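Local structure of exopolyphosphatase (Aquifex aeolicus, 1T6C) at residues A[252-256]-A[257-261]. The protein probably hydrolyses phosphoanhydride bonds as a member of the Ppx/GppA phosphatase family, and binds calcium. Numbering follows the deposited sequence.
Sequences KEIPS and EERSK
Pro255 and Glu258 meet through the backbone as the chain turns from an extended Ile254-Pro255 pair into a short helix: Glu258 N donates to Pro255 O (2.9 Å), and Arg259 N to Ser256 O (3.1 Å). Both are i to i+3 bonds. A water accepts from Ser260 N and donates to Ser256 O, bridging the i to i+4 position. The side chain of Arg259, extended from CG to NE, runs back beside this turn. Its NE donates to Ile254 O at 2.9 Å, the oxygen standing 28° out of the guanidinium plane, and NH2 adds a weak bond to it. NH1 serves Ala271 O, tying the incoming loop to the segment ahead of helix 274-288. With CG1 beside the backbone N (chi1 -53°), the CG2 branch of Ile254 lies anti to that nitrogen and touches Arg259 CG and Glu258 CG, each at 3.6 Å. A leucine in place of Arg259 would probably leave Ile254 O and Ala271 O without their guanidinium donor. Ser256 OG is hydrogen-bonded to Asp181 OD2, tying the turn to the loop after helix 170-177. A 3-10-like first turn thus joins helices 241-251 and 256-262 at the periphery of this actin-like fold, away from the calcium site.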
ATOM      1  N   LYS A 252     -20.488  -8.207   4.870  1.00 12.74           N
ATOM      2  CA  LYS A 252     -20.612  -9.624   5.162  1.00 12.73           C
ATOM      3  C   LYS A 252     -21.964 -10.193   4.716  1.00 13.47           C
ATOM      4  O   LYS A 252     -22.098 -11.392   4.654  1.00 14.05           O
ATOM      5  CB  LYS A 252     -20.279  -9.908   6.638  1.00 15.04           C
ATOM      6  CG  LYS A 252     -21.385  -9.659   7.615  1.00 16.43           C
ATOM      7  CD  LYS A 252     -20.875  -9.972   9.045  1.00 20.60           C
ATOM      8  CE  LYS A 252     -21.975  -9.827  10.071  1.00 24.65           C
ATOM      9  NZ  LYS A 252     -21.477 -10.122  11.456  1.00 26.22           N
ATOM     10  N   GLU A 253     -22.923  -9.338   4.382  1.00 13.48           N
ATOM     11  CA  GLU A 253     -24.243  -9.754   3.908  1.00 15.03           C
ATOM     12  C   GLU A 253     -24.398  -9.634   2.401  1.00 13.85           C
ATOM     13  O   GLU A 253     -25.488  -9.903   1.861  1.00 14.45           O
ATOM     14  CB  GLU A 253     -25.320  -8.879   4.554  1.00 16.34           C
ATOM     15  CG  GLU A 253     -25.357  -8.944   6.058  1.00 24.31           C
ATOM     16  CD  GLU A 253     -25.642 -10.337   6.625  1.00 31.32           C
ATOM     17  OE1 GLU A 253     -25.136 -10.618   7.764  1.00 36.14           O
ATOM     18  OE2 GLU A 253     -26.353 -11.158   5.956  1.00 34.30           O
ATOM     19  N   ILE A 254     -23.332  -9.236   1.701  1.00 11.87           N
ATOM     20  CA  ILE A 254     -23.411  -8.990   0.261  1.00 12.37           C
ATOM     21  C   ILE A 254     -22.497  -9.939  -0.495  1.00 11.58           C
ATOM     22  O   ILE A 254     -21.278  -9.930  -0.277  1.00 11.38           O
ATOM     23  CB  ILE A 254     -23.051  -7.528  -0.121  1.00 11.81           C
ATOM     24  CG1 ILE A 254     -23.896  -6.519   0.696  1.00 14.20           C
ATOM     25  CG2 ILE A 254     -23.225  -7.336  -1.660  1.00 12.82           C
ATOM     26  CD1 ILE A 254     -23.461  -5.063   0.539  1.00 15.05           C
ATOM     27  N   PRO A 255     -23.042 -10.732  -1.424  1.00 11.80           N
ATOM     28  CA  PRO A 255     -22.197 -11.561  -2.273  1.00 12.23           C
ATOM     29  C   PRO A 255     -21.206 -10.691  -3.051  1.00 12.40           C
ATOM     30  O   PRO A 255     -21.530  -9.594  -3.465  1.00 12.49           O
ATOM     31  CB  PRO A 255     -23.196 -12.229  -3.214  1.00 13.49           C
ATOM     32  CG  PRO A 255     -24.525 -12.107  -2.577  1.00 14.12           C
ATOM     33  CD  PRO A 255     -24.467 -10.864  -1.777  1.00 12.43           C
ATOM     34  N   SER A 256     -20.007 -11.208  -3.269  1.00 12.55           N
ATOM     35  CA  SER A 256     -18.934 -10.407  -3.847  1.00 12.93           C
ATOM     36  C   SER A 256     -19.317  -9.745  -5.166  1.00 13.19           C
ATOM     37  O   SER A 256     -18.984  -8.586  -5.391  1.00 13.33           O
ATOM     38  CB  SER A 256     -17.643 -11.214  -4.027  1.00 13.44           C
ATOM     39  OG  SER A 256     -17.795 -12.282  -4.945  1.00 14.59           O
ATOM     40  N   GLU A 257     -20.019 -10.477  -6.027  1.00 13.06           N
ATOM     41  CA  GLU A 257     -20.394  -9.964  -7.341  1.00 14.57           C
ATOM     42  C   GLU A 257     -21.368  -8.794  -7.293  1.00 15.13           C
ATOM     43  O   GLU A 257     -21.454  -8.029  -8.256  1.00 16.68           O
ATOM     44  CB  GLU A 257     -20.982 -11.074  -8.223  1.00 15.53           C
ATOM     45  CG  GLU A 257     -20.190 -12.368  -8.257  1.00 18.51           C
ATOM     46  CD  GLU A 257     -20.747 -13.447  -7.339  1.00 20.49           C
ATOM     47  OE1 GLU A 257     -21.173 -13.116  -6.204  1.00 15.87           O
ATOM     48  OE2 GLU A 257     -20.754 -14.628  -7.760  1.00 23.26           O
ATOM     49  N   GLU A 258     -22.046  -8.608  -6.156  1.00 13.42           N
ATOM     50  CA  GLU A 258     -22.998  -7.528  -5.954  1.00 14.12           C
ATOM     51  C   GLU A 258     -22.362  -6.309  -5.310  1.00 12.75           C
ATOM     52  O   GLU A 258     -22.909  -5.231  -5.358  1.00 12.81           O
ATOM     53  CB  GLU A 258     -24.142  -8.080  -5.086  1.00 13.93           C
ATOM     54  CG  GLU A 258     -25.210  -7.109  -4.668  1.00 17.08           C
ATOM     55  CD  GLU A 258     -26.068  -6.565  -5.790  1.00 21.76           C
ATOM     56  OE1 GLU A 258     -26.036  -7.117  -6.931  1.00 23.48           O
ATOM     57  OE2 GLU A 258     -26.767  -5.556  -5.506  1.00 23.59           O
ATOM     58  N   ARG A 259     -21.183  -6.471  -4.707  1.00 11.80           N
ATOM     59  CA  ARG A 259     -20.616  -5.408  -3.894  1.00 12.08           C
ATOM     60  C   ARG A 259     -20.341  -4.139  -4.713  1.00 12.79           C
ATOM     61  O   ARG A 259     -20.652  -3.058  -4.238  1.00 14.92           O
ATOM     62  CB  ARG A 259     -19.363  -5.880  -3.162  1.00 11.50           C
ATOM     63  CG  ARG A 259     -19.673  -6.862  -2.081  1.00 11.44           C
ATOM     64  CD  ARG A 259     -18.444  -7.413  -1.397  1.00 12.63           C
ATOM     65  NE  ARG A 259     -18.820  -8.404  -0.397  1.00 10.87           N
ATOM     66  CZ  ARG A 259     -17.987  -9.277   0.148  1.00 11.75           C
ATOM     67  NH1 ARG A 259     -16.698  -9.250  -0.168  1.00 10.93           N
ATOM     68  NH2 ARG A 259     -18.430 -10.148   1.060  1.00 12.37           N
ATOM     69  N   SER A 260     -19.724  -4.272  -5.888  1.00 14.21           N
ATOM     70  CA  SER A 260     -19.382  -3.083  -6.688  1.00 15.19           C
ATOM     71  C   SER A 260     -20.619  -2.515  -7.353  1.00 15.48           C
ATOM     72  O   SER A 260     -20.623  -1.370  -7.802  1.00 15.69           O
ATOM     73  CB  SER A 260     -18.355  -3.410  -7.775  0.50 15.78           C
ATOM     74  OG  SER A 260     -17.162  -3.965  -7.251  0.50 18.84           O
ATOM     75  N   LYS A 261     -21.657  -3.329  -7.492  1.00 14.45           N
ATOM     76  CA  LYS A 261     -22.915  -2.827  -8.018  1.00 15.87           C
ATOM     77  C   LYS A 261     -23.622  -1.953  -6.993  1.00 14.84           C
ATOM     78  O   LYS A 261     -24.160  -0.908  -7.334  1.00 16.02           O
ATOM     79  CB  LYS A 261     -23.827  -3.985  -8.399  1.00 16.58           C
ATOM     80  CG  LYS A 261     -23.249  -4.874  -9.486  1.00 20.71           C
ATOM     81  CD  LYS A 261     -24.203  -6.019  -9.763  1.00 25.38           C
ATOM     82  CE  LYS A 261     -23.836  -6.838 -10.985  1.00 30.15           C
ATOM     83  NZ  LYS A 261     -24.625  -8.116 -10.951  1.00 32.61           N
TER
HETATM   84  O   HOH W   1     -18.675  -6.638  -7.264  1.00 18.11           O